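Side-chain contacts in polysaccharide deacetylase (Bacillus anthracis, PDB 2J13), which probably removes acetyl groups from cell-wall peptidoglycan, as a zinc-binding carbohydrate esterase of family 4: residues 67-70 with 71-74; 74-77 with 78-82; 163-166 with 167-170. All blocks are in the same frame, centred on the assembly; numbering follows the deposited sequence. Where two conformers were deposited one is given.

Contact 1: 67-70 with 71-74; sequences NGYT and GKIL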
loop_
_atom_site.group_PDB
_atom_site.type_symbol
_atom_site.label_atom_id
_atom_site.label_comp_id
_atom_site.label_asym_id
_atom_site.label_seq_id
_atom_site.Cartn_x
_atom_site.Cartn_y
_atom_site.Cartn_z
ATOM N N ASN A 67 -1.160 12.331 11.210
ATOM C CA ASN A 67 -1.777 13.644 11.269
ATOM C C ASN A 67 -2.813 13.757 12.374
ATOM O O ASN A 67 -3.272 14.857 12.675
ATOM C CB ASN A 67 -2.436 13.963 9.936
ATOM C CG ASN A 67 -1.437 14.301 8.847
ATOM O OD1 ASN A 67 -1.050 13.449 8.045
ATOM N ND2 ASN A 67 -1.050 15.569 8.792
ATOM N N GLY A 68 -3.176 12.627 12.969
ATOM C CA GLY A 68 -4.105 12.568 14.110
ATOM C C GLY A 68 -5.500 12.059 13.761
ATOM O O GLY A 68 -6.428 12.090 14.605
ATOM N N TYR A 69 -5.673 11.561 12.541
ATOM C CA TYR A 69 -7.001 11.093 12.097
ATOM C C TYR A 69 -7.062 9.603 11.738
ATOM O O TYR A 69 -8.101 9.108 11.319
ATOM C CB TYR A 69 -7.453 11.971 10.930
ATOM C CG TYR A 69 -7.445 13.417 11.341
ATOM C CD1 TYR A 69 -8.393 13.887 12.234
ATOM C CD2 TYR A 69 -6.454 14.291 10.898
ATOM C CE1 TYR A 69 -8.385 15.191 12.668
ATOM C CE2 TYR A 69 -6.440 15.638 11.333
ATOM C CZ TYR A 69 -7.418 16.061 12.212
ATOM O OH TYR A 69 -7.473 17.361 12.678
ATOM N N THR A 70 -5.944 8.886 11.855
ATOM C CA THR A 70 -5.971 7.481 11.495
ATOM C C THR A 70 -6.970 6.692 12.352
ATOM O O THR A 70 -7.578 5.770 11.864
ATOM C CB THR A 70 -4.578 6.880 11.519
ATOM O OG1 THR A 70 -3.741 7.660 10.627
ATOM C CG2 THR A 70 -4.612 5.412 11.094
ATOM N N GLY A 71 -7.132 7.044 13.624
ATOM C CA GLY A 71 -8.102 6.347 14.473
ATOM C C GLY A 71 -9.523 6.546 13.970
ATOM O O GLY A 71 -10.344 5.631 14.034
ATOM N N LYS A 72 -9.809 7.735 13.465
ATOM C CA LYS A 72 -11.129 8.047 12.883
ATOM C C LYS A 72 -11.357 7.291 11.571
ATOM O O LYS A 72 -12.462 6.814 11.331
ATOM C CB LYS A 72 -11.285 9.560 12.690
ATOM C CG LYS A 72 -11.467 10.328 14.004
ATOM C CD LYS A 72 -11.145 11.810 13.829
ATOM C CE LYS A 72 -12.019 12.726 14.695
ATOM N NZ LYS A 72 -11.909 14.170 14.309
ATOM N N ILE A 73 -10.315 7.165 10.733
ATOM C CA ILE A 73 -10.367 6.302 9.540
ATOM C C ILE A 73 -10.681 4.871 9.948
ATOM O O ILE A 73 -11.545 4.208 9.363
ATOM C CB ILE A 73 -9.004 6.342 8.740
ATOM C CG1 ILE A 73 -8.825 7.689 8.077
ATOM C CG2 ILE A 73 -8.922 5.240 7.717
ATOM C CD1 ILE A 73 -9.769 7.995 7.002
ATOM N N LEU A 74 -9.967 4.371 10.947
ATOM C CA LEU A 74 -10.149 3.000 11.373
ATOM C C LEU A 74 -11.579 2.808 11.897
ATOM O O LEU A 74 -12.181 1.788 11.654
ATOM C CB LEU A 74 -9.127 2.619 12.443
ATOM C CG LEU A 74 -7.712 2.338 11.863
ATOM C CD1 LEU A 74 -6.660 2.371 12.947
ATOM C CD2 LEU A 74 -7.717 0.996 11.136
HETATM O O HOH W 1 -8.152 9.868 15.128
#

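Contact 2: 74-77 with 78-82; sequences LDVL and KEKKV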
loop_
_atom_site.group_PDB
_atom_site.type_symbol
_atom_site.label_atom_id
_atom_site.label_comp_id
_atom_site.label_asym_id
_atom_site.label_seq_id
_atom_site.Cartn_x
_atom_site.Cartn_y
_atom_site.Cartn_z
ATOM N N LEU A 74 -9.967 4.371 10.947
ATOM C CA LEU A 74 -10.149 3.000 11.373
ATOM C C LEU A 74 -11.579 2.808 11.897
ATOM O O LEU A 74 -12.181 1.788 11.654
ATOM C CB LEU A 74 -9.127 2.619 12.443
ATOM C CG LEU A 74 -7.712 2.338 11.863
ATOM C CD1 LEU A 74 -6.660 2.371 12.947
ATOM C CD2 LEU A 74 -7.717 0.996 11.136
ATOM N N ASP A 75 -12.099 3.813 12.583
ATOM C CA ASP A 75 -13.499 3.724 13.085
ATOM C C ASP A 75 -14.491 3.558 11.907
ATOM O O ASP A 75 -15.436 2.762 11.974
ATOM C CB ASP A 75 -13.857 4.967 13.890
ATOM C CG ASP A 75 -13.144 5.056 15.238
ATOM O OD1 ASP A 75 -12.644 4.038 15.750
ATOM O OD2 ASP A 75 -13.117 6.177 15.811
ATOM N N VAL A 76 -14.313 4.361 10.858
ATOM C CA VAL A 76 -15.135 4.254 9.660
ATOM C C VAL A 76 -15.015 2.852 9.038
ATOM O O VAL A 76 -15.997 2.212 8.721
ATOM C CB VAL A 76 -14.810 5.331 8.619
ATOM C CG1 VAL A 76 -15.525 5.043 7.325
ATOM C CG2 VAL A 76 -15.146 6.734 9.134
ATOM N N LEU A 77 -13.796 2.354 8.851
ATOM C CA LEU A 77 -13.615 1.049 8.220
ATOM C C LEU A 77 -14.273 -0.088 9.012
ATOM O O LEU A 77 -14.807 -1.039 8.431
ATOM C CB LEU A 77 -12.101 0.768 8.043
ATOM C CG LEU A 77 -11.388 1.729 7.087
ATOM C CD1 LEU A 77 -9.837 1.432 7.132
ATOM C CD2 LEU A 77 -11.943 1.597 5.692
ATOM N N LYS A 78 -14.245 0.038 10.334
ATOM C CA LYS A 78 -14.852 -0.930 11.223
ATOM C C LYS A 78 -16.388 -0.886 11.104
ATOM O O LYS A 78 -17.007 -1.920 11.016
ATOM C CB LYS A 78 -14.415 -0.624 12.653
ATOM C CG LYS A 78 -14.909 -1.588 13.737
ATOM C CD LYS A 78 -14.497 -1.032 15.085
ATOM C CE LYS A 78 -13.785 -2.038 15.959
ATOM N NZ LYS A 78 -12.817 -1.373 16.925
ATOM N N GLU A 79 -16.940 0.323 11.065
ATOM C CA GLU A 79 -18.385 0.538 10.943
ATOM C C GLU A 79 -18.916 -0.020 9.639
ATOM O O GLU A 79 -19.986 -0.653 9.603
ATOM C CB GLU A 79 -18.704 2.029 11.005
ATOM C CG GLU A 79 -18.604 2.632 12.399
ATOM C CD GLU A 79 -19.211 4.024 12.508
ATOM O OE1 GLU A 79 -19.932 4.464 11.574
ATOM O OE2 GLU A 79 -18.961 4.689 13.545
ATOM N N LYS A 80 -18.174 0.230 8.567
ATOM C CA LYS A 80 -18.573 -0.131 7.237
ATOM C C LYS A 80 -18.126 -1.519 6.820
ATOM O O LYS A 80 -18.461 -1.957 5.726
ATOM C CB LYS A 80 -18.017 0.889 6.234
ATOM C CG LYS A 80 -18.440 2.316 6.478
ATOM C CD LYS A 80 -19.909 2.515 6.279
ATOM C CE LYS A 80 -20.254 3.970 6.429
ATOM N NZ LYS A 80 -21.695 4.176 6.138
ATOM N N LYS A 81 -17.331 -2.180 7.655
ATOM C CA LYS A 81 -16.726 -3.470 7.337
ATOM C C LYS A 81 -15.993 -3.472 6.002
ATOM O O LYS A 81 -16.259 -4.257 5.099
ATOM C CB LYS A 81 -17.768 -4.587 7.433
ATOM C CG LYS A 81 -18.328 -4.691 8.829
ATOM C CD LYS A 81 -17.238 -5.086 9.821
ATOM C CE LYS A 81 -17.689 -5.041 11.270
ATOM N NZ LYS A 81 -16.514 -4.708 12.144
ATOM N N VAL A 82 -15.046 -2.553 5.894
ATOM C CA VAL A 82 -14.247 -2.404 4.687
ATOM C C VAL A 82 -12.794 -2.694 5.068
ATOM O O VAL A 82 -12.285 -2.061 6.007
ATOM C CB VAL A 82 -14.366 -0.936 4.149
ATOM C CG1 VAL A 82 -13.306 -0.644 3.120
ATOM C CG2 VAL A 82 -15.762 -0.718 3.557
#

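Contact 3: 163-166 with 167-170; sequences LALT and KEMG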
loop_
_atom_site.group_PDB
_atom_site.type_symbol
_atom_site.label_atom_id
_atom_site.label_comp_id
_atom_site.label_asym_id
_atom_site.label_seq_id
_atom_site.Cartn_x
_atom_site.Cartn_y
_atom_site.Cartn_z
ATOM N N LEU A 163 12.562 -2.908 -8.273
ATOM C CA LEU A 163 11.468 -3.846 -8.447
ATOM C C LEU A 163 11.945 -5.273 -8.350
ATOM O O LEU A 163 11.397 -6.083 -7.609
ATOM C CB LEU A 163 10.770 -3.608 -9.802
ATOM C CG LEU A 163 10.075 -2.288 -9.975
ATOM C CD1 LEU A 163 9.577 -2.123 -11.436
ATOM C CD2 LEU A 163 8.895 -2.122 -8.964
ATOM N N ALA A 164 13.015 -5.599 -9.067
ATOM C CA ALA A 164 13.515 -6.959 -9.079
ATOM C C ALA A 164 14.090 -7.393 -7.707
ATOM O O ALA A 164 13.870 -8.502 -7.288
ATOM C CB ALA A 164 14.550 -7.139 -10.207
ATOM N N LEU A 165 14.792 -6.498 -7.027
ATOM C CA LEU A 165 15.354 -6.794 -5.693
ATOM C C LEU A 165 14.244 -7.009 -4.675
ATOM O O LEU A 165 14.313 -7.915 -3.832
ATOM C CB LEU A 165 16.271 -5.667 -5.230
ATOM C CG LEU A 165 17.562 -5.413 -6.021
ATOM C CD1 LEU A 165 18.266 -4.200 -5.463
ATOM C CD2 LEU A 165 18.466 -6.634 -6.022
ATOM N N THR A 166 13.203 -6.199 -4.772
ATOM C CA THR A 166 12.040 -6.337 -3.879
ATOM C C THR A 166 11.336 -7.689 -4.080
ATOM O O THR A 166 11.042 -8.372 -3.114
ATOM C CB THR A 166 11.087 -5.133 -4.096
ATOM O OG1 THR A 166 11.820 -3.914 -3.805
ATOM C CG2 THR A 166 9.797 -5.246 -3.202
ATOM N N LYS A 167 11.073 -8.084 -5.325
ATOM C CA LYS A 167 10.500 -9.386 -5.637
ATOM C C LYS A 167 11.375 -10.545 -5.158
ATOM O O LYS A 167 10.877 -11.533 -4.628
ATOM C CB LYS A 167 10.275 -9.521 -7.149
ATOM C CG LYS A 167 9.794 -10.871 -7.627
ATOM C CD LYS A 167 9.692 -10.842 -9.158
ATOM C CE LYS A 167 9.661 -12.211 -9.804
ATOM N NZ LYS A 167 9.553 -12.031 -11.311
ATOM N N GLU A 168 12.673 -10.420 -5.373
ATOM C CA GLU A 168 13.629 -11.448 -4.973
ATOM C C GLU A 168 13.586 -11.681 -3.472
ATOM O O GLU A 168 13.771 -12.823 -3.010
ATOM C CB GLU A 168 15.017 -10.981 -5.417
ATOM C CG GLU A 168 16.192 -11.896 -5.154
ATOM C CD GLU A 168 17.517 -11.165 -5.462
ATOM O OE1 GLU A 168 17.569 -10.415 -6.480
ATOM O OE2 GLU A 168 18.491 -11.314 -4.684
ATOM N N MET A 169 13.337 -10.618 -2.707
ATOM C CA MET A 169 13.191 -10.723 -1.248
ATOM C C MET A 169 11.837 -11.283 -0.800
ATOM O O MET A 169 11.633 -11.500 0.376
ATOM C CB MET A 169 13.453 -9.377 -0.587
ATOM C CG MET A 169 14.863 -8.826 -0.823
ATOM S SD MET A 169 15.124 -7.282 -0.002
ATOM C CE MET A 169 14.946 -7.746 1.726
ATOM N N GLY A 170 10.928 -11.516 -1.746
ATOM C CA GLY A 170 9.682 -12.202 -1.493
ATOM C C GLY A 170 8.478 -11.286 -1.381
ATOM O O GLY A 170 7.427 -11.710 -0.872
#

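Contact 1: 67-70 with 71-74
Tyr69 and Thr70 lend their carbonyls to the first turn of helix 70-80: Ile73 N donates to Tyr69 O at 3.0 Å, almost straight at 165°, and Leu74 N donates to Thr70 O at 2.9 Å. One position earlier a water takes over, giving a proton to Gly68 O and accepting from Lys72 N at 3.2 Å, so that N-H is satisfied before the regular pattern starts. Gly68 itself has a positive phi of 106°, which would press a CB against the preceding carbonyl. This is the entry into the helix of the beta-alpha-beta unit that follows strand 56-63, whose first residue, Asp56, binds a zinc ion. On the outer side, the Tyr69 ring and the Lys72 chain run side by side; Lys72 CD meets the ring at its edge, in the ring plane, 3.8 Å from Tyr69 CD1. Toward the interior, Thr70 CG2 lies 4.1 Å from Leu74 CD1. With OG1 beside the backbone N (chi1 -56°), CG2 is anti to that N and faces Leu74, while the hydroxyl hydrogen-bonds to Glu66, whose other carboxylate oxygen accepts from Gly68 N. Leu99 of helix 97-105 packs on both Thr70 and Leu74.

Contact 2: 74-77 with 78-82
The apolar part of this contact is a pair of branched side chains, Leu77 and Val82, crossing at an angle where the helix gives out. Leu77 CD2 packs 3.7 Å from Val82 CG1. Leu77 also packs against the Val82 carbonyl oxygen, with Leu77 CB 3.5 Å from Val82 O. Ala84 and Phe86 of strand 84-88 meet Leu77, and Ile225 and Arg229 of helix 217-230 meet Val82. A slighter touch joins Val76 CG1 to Lys80 CG, 4.1 Å apart.

Among backbone bonds, Lys78 N, Glu79 N and Lys80 N reach back to Leu74 O, Asp75 O and Val76 O in the alpha-helical pattern. The end is a Schellman motif: Lys81, with a phi of 52°, is its C-prime residue, Val82 N donates to Leu77 O at 3.0 Å, and Lys81 N makes a weak 3.4 Å bond to Lys78 O. That reversal turns the chain from helix 70-80 toward strand 84-88 of the beta-alpha-beta unit. Lys78 O has a second donor, because the Lys81 side chain curls back and brings NZ to 3.0 Å from it.

Charged ends form salt bridges with neighbouring parts of the fold: Asp75 with Arg102, Lys78 with Glu106, and Lys80 with Asp226 of helix 217-230. In Lys80 a bend at chi2 turns the chain beyond CG, and from there it runs extended to NZ.

Contact 3: 163-166 with 167-170
Met169 CG sits off the oxygen end of the Leu165 carbonyl, where helix 160-168 runs out in a Schellman motif at Gly170. Met169 N donates to Leu165 O at 3.1 Å and makes a weak second bond to Thr166 O, at a bent 123°. Its side chain meets the same carbonyl: CG lies 3.2 Å from Leu165 O, brought there because chi1 (-61°) sets CG beside the backbone N. Glu168 does something similar one residue earlier, its CB lying 3.3 Å from Ala164 O, the carbonyl that accepts its N-H. Lys167 N completes the set with a nearly linear bond to Leu163 O.

Behind these bonds stands the reversal that ends the helix. Gly170 takes a phi of 102°, an angle at which a CB would run into the preceding carbonyl, and its N-H turns back to Lys167 O at 2.9 Å.

Farther out, helix 125-143 receives the methionine, with Arg129, Leu132 and Thr133 touching Met169. The Leu163 carbonyl has an additional donor in the Asn173 side chain, and Thr166 OG1 is tied to the carbonyl of Thr162, a turn earlier in the same helix. Lys167, extended from CG outward with CG anti to the backbone N, carries its NZ to a hydrogen bond with Lys43 O.

In the fold
Contacts 1 and 2 are the two ends of one helix, 70-80, and share Leu74; their centres lie about 11 Å apart. Contact 3 ends helix 160-168 on the opposite side of the chain's centre, its centre about 31 Å from that of contact 1. All three are partly buried; each has buried apolar residues and at least one exposed lysine. Contact 1 starts a helix with help from a water and Glu66, whereas contacts 2 and 3 both stop one with a Schellman motif, with a lysine in the former and a glycine in the latter as the residue of positive phi. Only contact 2 pairs apolar side chains across the reversal, and its salt bridges reach helix 97-105, the residue just beyond it and helix 217-230; contact 3 leans on helix 125-143.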